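Local coordinates for Tlr1789 protein (Thermosynechococcus elongatus, PDB 2X8X), which probably helps assemble or insert β-barrel proteins in the cyanobacterial outer membrane as an Omp85-family protein, this chain being its N-terminal part with three POTRA domains, at residues R80-A85 against E93-I98; E117-F122 against L147-G152; D175-R180 against L205-D210. All blocks are in the same frame, centred on the assembly; numbering follows the deposited sequence.

In the fold
From the N terminus, the chain first passes through a POTRA domain that holds none of the contacts. Contact 1 then closes a short loop, with seven residues between its segments, and lays helix 92-99 against strand 81-85. Contact 2 opens only after that and spans 24 residues, bringing strand 144-150 back against helix 109-125. The two belong to the same POTRA domain and touch: 81-85 and 144-150 are neighbours in one sheet, and I98 packs on K118 and I119. Contact 3 closes another 24-residue loop in the last POTRA domain, its centre about 33 Å from that of contact 2. All three follow in series, with no nesting or crossing.

Contact 1 of 3, residues R80-A85 against E93-I98; sequences RAVQVA and EKVNEI
V95 carries the contact of helix 93-98 with strand 81-85, and its two methyls go to two different valines. CG1 of V95 meets CG1 of V82 at 4.1 Å, the two side chains standing roughly at right angles to each other. CG2 of V95 turns instead toward V84, whose CG1 lies 3.9 Å from it in an oblique approach. V82 and V84 are alternate residues of the strand, so both point to the helix while Q83 between them points away. The branching of V95 sets this division of labour: with CG1 trans to the backbone N (chi1 166°), its methyls are spread along the strand. V84 answers by placing CG1 between its own backbone N and carbonyl carbon (chi1 57°).

The methyl CG1 of V95 also rests 3.7 Å from O of V82, a van der Waals touch on the strand backbone. N96, one residue on, brings the end of its side chain near the same carbonyl. No hydrogen bond joins the two segments. The axes run 144° apart in direction and approach to 8.1 Å.

Just before the helical segment, Q92 binds the strand through its amide, giving a hydrogen bond to V82 O and accepting one from V84 N. The other edge of strand 81-85 pairs in parallel with strand 144-150, where L147 and V149 pack beside V82 and V84. F99 extends the apolar layer next to V82, and I98 leads on to K118 and I119 of helix 109-125.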
# COMPACT_ATOMS: atom_id res chain seq x y z
N ARG A 80 3.41 5.30 -17.23
CA ARG A 80 2.37 5.28 -18.28
C ARG A 80 0.99 4.81 -17.82
O ARG A 80 -0.03 5.14 -18.44
CB ARG A 80 2.78 4.34 -19.42
CG ARG A 80 4.10 4.71 -20.05
CD ARG A 80 4.08 6.09 -20.69
NE ARG A 80 5.41 6.37 -21.23
CZ ARG A 80 5.73 7.52 -21.80
NH1 ARG A 80 4.83 8.50 -21.86
NH2 ARG A 80 6.96 7.68 -22.25
N ALA A 81 0.95 4.02 -16.75
CA ALA A 81 -0.34 3.48 -16.28
C ALA A 81 -0.15 2.85 -14.93
O ALA A 81 0.98 2.37 -14.57
CB ALA A 81 -0.90 2.36 -17.29
N VAL A 82 -1.26 2.84 -14.16
CA VAL A 82 -1.22 2.09 -12.88
C VAL A 82 -2.46 1.21 -12.96
O VAL A 82 -3.52 1.72 -13.28
CB VAL A 82 -1.33 3.00 -11.65
CG1 VAL A 82 -1.26 2.15 -10.32
CG2 VAL A 82 -0.19 4.08 -11.69
N GLN A 83 -2.29 -0.10 -12.75
CA GLN A 83 -3.38 -1.10 -12.83
C GLN A 83 -3.41 -1.87 -11.49
O GLN A 83 -2.42 -1.95 -10.75
CB GLN A 83 -3.22 -2.02 -14.05
CG GLN A 83 -1.93 -2.73 -14.08
CD GLN A 83 -1.62 -3.49 -15.37
OE1 GLN A 83 -2.20 -3.26 -16.43
NE2 GLN A 83 -0.69 -4.44 -15.27
N VAL A 84 -4.56 -2.41 -11.14
CA VAL A 84 -4.65 -3.04 -9.84
C VAL A 84 -5.22 -4.47 -10.03
O VAL A 84 -6.06 -4.70 -10.91
CB VAL A 84 -5.50 -2.17 -8.92
CG1 VAL A 84 -6.84 -1.96 -9.55
CG2 VAL A 84 -5.77 -2.85 -7.65
N ALA A 85 -4.77 -5.38 -9.18
CA ALA A 85 -5.36 -6.72 -9.09
C ALA A 85 -6.07 -6.90 -7.75
O ALA A 85 -5.55 -6.49 -6.71
CB ALA A 85 -4.24 -7.80 -9.15
N GLU A 93 -11.14 2.62 -12.86
CA GLU A 93 -11.28 4.06 -13.18
C GLU A 93 -10.90 5.01 -12.03
O GLU A 93 -10.40 6.12 -12.25
CB GLU A 93 -12.71 4.40 -13.63
CG GLU A 93 -13.11 3.89 -15.02
CD GLU A 93 -13.31 2.36 -15.04
OE1 GLU A 93 -13.96 1.80 -14.10
OE2 GLU A 93 -12.80 1.72 -16.00
N LYS A 94 -11.23 4.61 -10.80
CA LYS A 94 -10.84 5.40 -9.62
C LYS A 94 -9.32 5.40 -9.44
O LYS A 94 -8.72 6.41 -9.10
CB LYS A 94 -11.54 4.80 -8.37
CG LYS A 94 -11.24 5.50 -7.08
CD LYS A 94 -11.54 6.98 -7.17
CE LYS A 94 -11.27 7.61 -5.83
NZ LYS A 94 -12.18 8.74 -5.67
N VAL A 95 -8.70 4.24 -9.64
CA VAL A 95 -7.23 4.13 -9.67
C VAL A 95 -6.62 5.06 -10.71
O VAL A 95 -5.66 5.80 -10.39
CB VAL A 95 -6.74 2.65 -9.85
CG1 VAL A 95 -5.30 2.65 -10.20
CG2 VAL A 95 -6.96 1.84 -8.58
N ASN A 96 -7.22 5.14 -11.91
CA ASN A 96 -6.72 6.00 -13.01
C ASN A 96 -6.81 7.46 -12.61
O ASN A 96 -5.89 8.26 -12.82
CB ASN A 96 -7.49 5.83 -14.34
CG ASN A 96 -7.31 4.44 -14.98
OD1 ASN A 96 -8.15 4.00 -15.80
ND2 ASN A 96 -6.23 3.76 -14.65
N GLU A 97 -7.94 7.82 -12.00
CA GLU A 97 -8.09 9.18 -11.48
C GLU A 97 -7.08 9.55 -10.35
O GLU A 97 -6.47 10.62 -10.36
CB GLU A 97 -9.55 9.33 -11.06
CG GLU A 97 -9.91 10.46 -10.13
CD GLU A 97 -11.36 10.29 -9.62
OE1 GLU A 97 -12.11 9.40 -10.16
OE2 GLU A 97 -11.75 11.05 -8.70
N ILE A 98 -6.90 8.69 -9.35
CA ILE A 98 -5.86 8.94 -8.31
C ILE A 98 -4.45 9.21 -8.87
O ILE A 98 -3.78 10.18 -8.47
CB ILE A 98 -5.83 7.76 -7.24
CG1 ILE A 98 -7.11 7.81 -6.43
CG2 ILE A 98 -4.53 7.77 -6.34
CD1 ILE A 98 -7.38 6.45 -5.72

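Contact 2 of 3, residues E117-F122 against L147-G152; sequences EKINTF and LQVAEG
Helix 117-122 passes over strand 147-150 with I119 and V149 nearest in the backbone, their CA atoms 9.1 Å apart. That gap is bridged by I119, which reaches two alternate residues of the strand with its two branches. The longer one ends in CD1, 3.9 Å from CD1 of L147, the side chains meeting obliquely. The shorter one, CG2, faces CG1 of V149 more loosely, at 4.3 Å. All three side chains are buried, and the contact is purely apolar.

Well away from the strand, O of E117 accepts two hydrogen bonds from T121, from its N and from OG1, each 2.9 Å long. They arrive from opposite faces of the carbonyl plane, OG1 tilted 32° out of it.

I98, F99, L90 and V133 complete the apolar surroundings of I119. Past the strand, the buried carboxylate of E151 takes hydrogen bonds from N of Q88, V89 and L90 and bonds to Y123 OH, which ties the strand end to the turn before helix 92-99 and, through Y123, to helix 109-125. A helix pair lying on one face of a three-stranded mixed sheet is the layout of the POTRA fold, and I119 joins its two layers here.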
# COMPACT_ATOMS: atom_id res chain seq x y z
N GLU A 117 -1.53 5.72 -0.50
CA GLU A 117 -2.26 6.24 0.67
C GLU A 117 -3.66 6.78 0.33
O GLU A 117 -4.58 6.65 1.13
CB GLU A 117 -1.49 7.31 1.45
CG GLU A 117 -0.26 6.78 2.19
CD GLU A 117 -0.45 5.31 2.79
OE1 GLU A 117 -1.45 5.02 3.53
OE2 GLU A 117 0.45 4.44 2.53
N LYS A 118 -3.82 7.36 -0.85
CA LYS A 118 -5.16 7.75 -1.32
C LYS A 118 -6.07 6.56 -1.50
O LYS A 118 -7.29 6.62 -1.26
CB LYS A 118 -5.04 8.51 -2.65
CG LYS A 118 -4.73 10.03 -2.33
CD LYS A 118 -4.62 10.81 -3.66
CE LYS A 118 -3.25 10.44 -4.34
NZ LYS A 118 -2.02 11.36 -4.30
N ILE A 119 -5.51 5.46 -1.97
CA ILE A 119 -6.38 4.25 -2.12
C ILE A 119 -6.85 3.75 -0.71
O ILE A 119 -8.02 3.43 -0.50
CB ILE A 119 -5.63 3.15 -2.88
CG1 ILE A 119 -5.51 3.49 -4.36
CG2 ILE A 119 -6.31 1.79 -2.65
CD1 ILE A 119 -4.45 2.49 -5.06
N ASN A 120 -5.93 3.67 0.23
CA ASN A 120 -6.24 3.14 1.59
C ASN A 120 -7.20 4.08 2.27
O ASN A 120 -8.06 3.64 3.04
CB ASN A 120 -4.97 3.00 2.43
CG ASN A 120 -4.01 1.94 1.87
OD1 ASN A 120 -4.43 1.05 1.11
ND2 ASN A 120 -2.72 2.00 2.26
N THR A 121 -7.09 5.38 1.97
CA THR A 121 -8.06 6.35 2.49
C THR A 121 -9.42 6.17 1.83
O THR A 121 -10.43 6.25 2.50
CB THR A 121 -7.57 7.83 2.31
OG1 THR A 121 -6.34 7.98 3.01
CG2 THR A 121 -8.57 8.80 2.88
N PHE A 122 -9.47 5.91 0.53
CA PHE A 122 -10.75 5.57 -0.09
C PHE A 122 -11.43 4.39 0.64
O PHE A 122 -12.60 4.50 1.04
CB PHE A 122 -10.62 5.31 -1.57
CG PHE A 122 -11.83 4.60 -2.17
CD1 PHE A 122 -12.93 5.35 -2.63
CD2 PHE A 122 -11.87 3.20 -2.24
CE1 PHE A 122 -14.07 4.70 -3.19
CE2 PHE A 122 -12.99 2.52 -2.77
CZ PHE A 122 -14.11 3.27 -3.26
N LEU A 147 -0.32 -2.82 -8.83
CA LEU A 147 -0.62 -2.91 -7.42
C LEU A 147 -1.65 -4.05 -7.12
O LEU A 147 -2.45 -4.43 -8.00
CB LEU A 147 -1.26 -1.57 -7.03
CG LEU A 147 -0.49 -0.31 -7.31
CD1 LEU A 147 -1.35 0.83 -6.82
CD2 LEU A 147 0.80 -0.38 -6.51
N GLN A 148 -1.65 -4.54 -5.88
CA GLN A 148 -2.63 -5.49 -5.39
C GLN A 148 -3.36 -4.82 -4.29
O GLN A 148 -2.72 -4.08 -3.52
CB GLN A 148 -1.92 -6.70 -4.79
CG GLN A 148 -1.00 -7.41 -5.77
CD GLN A 148 -0.28 -8.61 -5.09
OE1 GLN A 148 0.94 -8.66 -5.10
NE2 GLN A 148 -1.02 -9.47 -4.44
N VAL A 149 -4.67 -5.04 -4.20
CA VAL A 149 -5.43 -4.73 -2.99
C VAL A 149 -6.07 -6.02 -2.42
O VAL A 149 -6.31 -6.99 -3.16
CB VAL A 149 -6.49 -3.72 -3.24
CG1 VAL A 149 -5.86 -2.37 -3.70
CG2 VAL A 149 -7.39 -4.27 -4.32
N ALA A 150 -6.28 -5.99 -1.12
CA ALA A 150 -7.13 -6.95 -0.41
C ALA A 150 -8.17 -6.09 0.24
O ALA A 150 -7.87 -5.38 1.19
CB ALA A 150 -6.35 -7.66 0.62
N GLU A 151 -9.39 -6.17 -0.28
CA GLU A 151 -10.43 -5.26 0.09
C GLU A 151 -11.18 -5.72 1.34
O GLU A 151 -11.82 -4.91 1.97
CB GLU A 151 -11.41 -5.18 -1.06
CG GLU A 151 -10.73 -4.63 -2.33
CD GLU A 151 -11.73 -4.08 -3.29
OE1 GLU A 151 -12.90 -4.52 -3.26
OE2 GLU A 151 -11.36 -3.19 -4.06
N GLY A 152 -11.08 -7.01 1.68
CA GLY A 152 -11.81 -7.55 2.85
C GLY A 152 -13.07 -8.31 2.42
O GLY A 152 -14.15 -8.11 2.95

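Contact 3 of 3, residues D175-R180 against L205-D210; sequences DFVISR and LGLFED
I178 and V177 carry helix 175-179 onto segment 205-210, and the carbonyl O of D175 steadies the turn they stand on. S179 N gives D175 O a hydrogen bond of 2.9 Å. A weak one, 3.1 Å long, reaches D175 O from I178 N.

No hydrogen bond crosses the contact; the side chains meet through apolar atoms. V177 offers one methyl to two leucines: its CG1 lies 4.0 Å from CD1 of L207 and 4.1 Å from CD1 of L205. The two leucines come at it differently, L207 crossing V177 at about a right angle and L205 at a slant. With CG1 trans to the backbone N (chi1 175°), V177 turns this methyl toward both leucine ends.

I178 serves the next residue along. Its CG1 is 3.8 Å from CZ of F208, at the far end of the ring, and the approach is oblique, with CD1 following at 4.1 Å. One face of that ring is backed from within its own segment, where CB of L207 sits 3.7 Å above the ring centre. Within segment 175-180, CE1 at the ring edge of F176 lies against one face of the R180 guanidinium, toward the rim of that group.

G206 makes the turn between the two leucines. It leaves helix 192-205 with a positive phi of 88°, and its O is hydrogen-bonded by NH1 of R233. F208 then enters strand 208-217, where E209 and D210 both face K231 in a classic β bulge. I178 also packs on I230 of strand 224-232 and on Y159 and F161 of strand 154-161. A short first helix packed on the passage from the second helix into the sheet fits the helix-over-sheet layout of a POTRA domain, here the last of the chain.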
# COMPACT_ATOMS: atom_id res chain seq x y z
N ASP A 175 -31.52 -20.46 10.99
CA ASP A 175 -30.56 -19.65 10.23
C ASP A 175 -31.23 -18.55 9.40
O ASP A 175 -30.74 -17.43 9.39
CB ASP A 175 -29.66 -20.51 9.27
CG ASP A 175 -28.72 -21.51 10.00
OD1 ASP A 175 -28.30 -21.29 11.16
OD2 ASP A 175 -28.39 -22.53 9.37
N PHE A 176 -32.33 -18.84 8.71
CA PHE A 176 -32.92 -17.79 7.85
C PHE A 176 -33.30 -16.53 8.62
O PHE A 176 -33.26 -15.43 8.09
CB PHE A 176 -34.11 -18.32 6.99
CG PHE A 176 -35.34 -18.67 7.81
CD1 PHE A 176 -36.27 -17.69 8.17
CD2 PHE A 176 -35.57 -19.99 8.24
CE1 PHE A 176 -37.44 -18.02 8.97
CE2 PHE A 176 -36.72 -20.34 9.01
CZ PHE A 176 -37.65 -19.34 9.39
N VAL A 177 -33.70 -16.70 9.89
CA VAL A 177 -34.17 -15.59 10.74
C VAL A 177 -33.09 -14.55 10.88
O VAL A 177 -33.36 -13.34 10.82
CB VAL A 177 -34.67 -16.07 12.12
CG1 VAL A 177 -35.04 -14.90 13.06
CG2 VAL A 177 -35.90 -16.92 11.96
N ILE A 178 -31.85 -15.04 11.04
CA ILE A 178 -30.70 -14.18 11.17
C ILE A 178 -30.24 -13.68 9.79
O ILE A 178 -30.03 -12.48 9.59
CB ILE A 178 -29.52 -14.89 11.86
CG1 ILE A 178 -29.88 -15.16 13.34
CG2 ILE A 178 -28.29 -14.03 11.81
CD1 ILE A 178 -29.04 -16.29 13.92
N SER A 179 -30.10 -14.62 8.86
CA SER A 179 -29.54 -14.28 7.56
C SER A 179 -30.39 -13.17 6.85
O SER A 179 -29.87 -12.27 6.18
CB SER A 179 -29.48 -15.59 6.75
OG SER A 179 -29.02 -15.29 5.45
N ARG A 180 -31.70 -13.22 7.00
CA ARG A 180 -32.56 -12.28 6.29
C ARG A 180 -32.51 -10.87 6.83
O ARG A 180 -33.02 -9.94 6.20
CB ARG A 180 -33.98 -12.78 6.23
CG ARG A 180 -34.83 -12.45 7.44
CD ARG A 180 -36.17 -13.26 7.27
NE ARG A 180 -36.77 -13.55 8.58
CZ ARG A 180 -38.01 -14.02 8.76
NH1 ARG A 180 -38.82 -14.25 7.73
NH2 ARG A 180 -38.44 -14.24 10.00
N LEU A 205 -34.90 -7.64 16.74
CA LEU A 205 -35.70 -8.91 16.78
C LEU A 205 -36.07 -9.33 18.23
O LEU A 205 -37.10 -9.93 18.45
CB LEU A 205 -34.94 -10.07 16.21
CG LEU A 205 -34.56 -9.96 14.70
CD1 LEU A 205 -33.77 -11.16 14.32
CD2 LEU A 205 -35.78 -9.91 13.87
N GLY A 206 -35.21 -9.01 19.19
CA GLY A 206 -35.59 -9.21 20.60
C GLY A 206 -35.25 -10.61 21.10
O GLY A 206 -35.79 -11.05 22.09
N LEU A 207 -34.36 -11.30 20.37
CA LEU A 207 -34.11 -12.74 20.50
C LEU A 207 -32.82 -13.05 21.22
O LEU A 207 -32.70 -14.17 21.77
CB LEU A 207 -33.97 -13.35 19.10
CG LEU A 207 -35.24 -13.51 18.31
CD1 LEU A 207 -35.00 -14.29 16.99
CD2 LEU A 207 -36.38 -14.07 19.20
N PHE A 208 -31.85 -12.11 21.16
CA PHE A 208 -30.46 -12.34 21.57
C PHE A 208 -30.02 -11.46 22.71
O PHE A 208 -30.27 -10.25 22.70
CB PHE A 208 -29.47 -12.14 20.38
CG PHE A 208 -29.94 -12.81 19.14
CD1 PHE A 208 -30.12 -14.21 19.13
CD2 PHE A 208 -30.33 -12.06 18.04
CE1 PHE A 208 -30.59 -14.86 17.99
CE2 PHE A 208 -30.82 -12.68 16.88
CZ PHE A 208 -30.95 -14.06 16.85
N GLU A 209 -29.35 -12.07 23.68
CA GLU A 209 -28.80 -11.34 24.77
C GLU A 209 -27.53 -10.60 24.36
O GLU A 209 -27.23 -9.51 24.85
CB GLU A 209 -28.58 -12.29 25.96
CG GLU A 209 -29.92 -12.93 26.36
CD GLU A 209 -29.90 -13.59 27.74
OE1 GLU A 209 -28.78 -13.81 28.29
OE2 GLU A 209 -31.00 -13.92 28.27
N ASP A 210 -26.79 -11.18 23.41
CA ASP A 210 -25.53 -10.57 22.99
C ASP A 210 -25.28 -11.09 21.61
O ASP A 210 -25.61 -12.24 21.26
CB ASP A 210 -24.40 -10.99 23.95
CG ASP A 210 -23.03 -10.25 23.69
OD1 ASP A 210 -23.04 -9.05 23.28
OD2 ASP A 210 -21.94 -10.87 23.94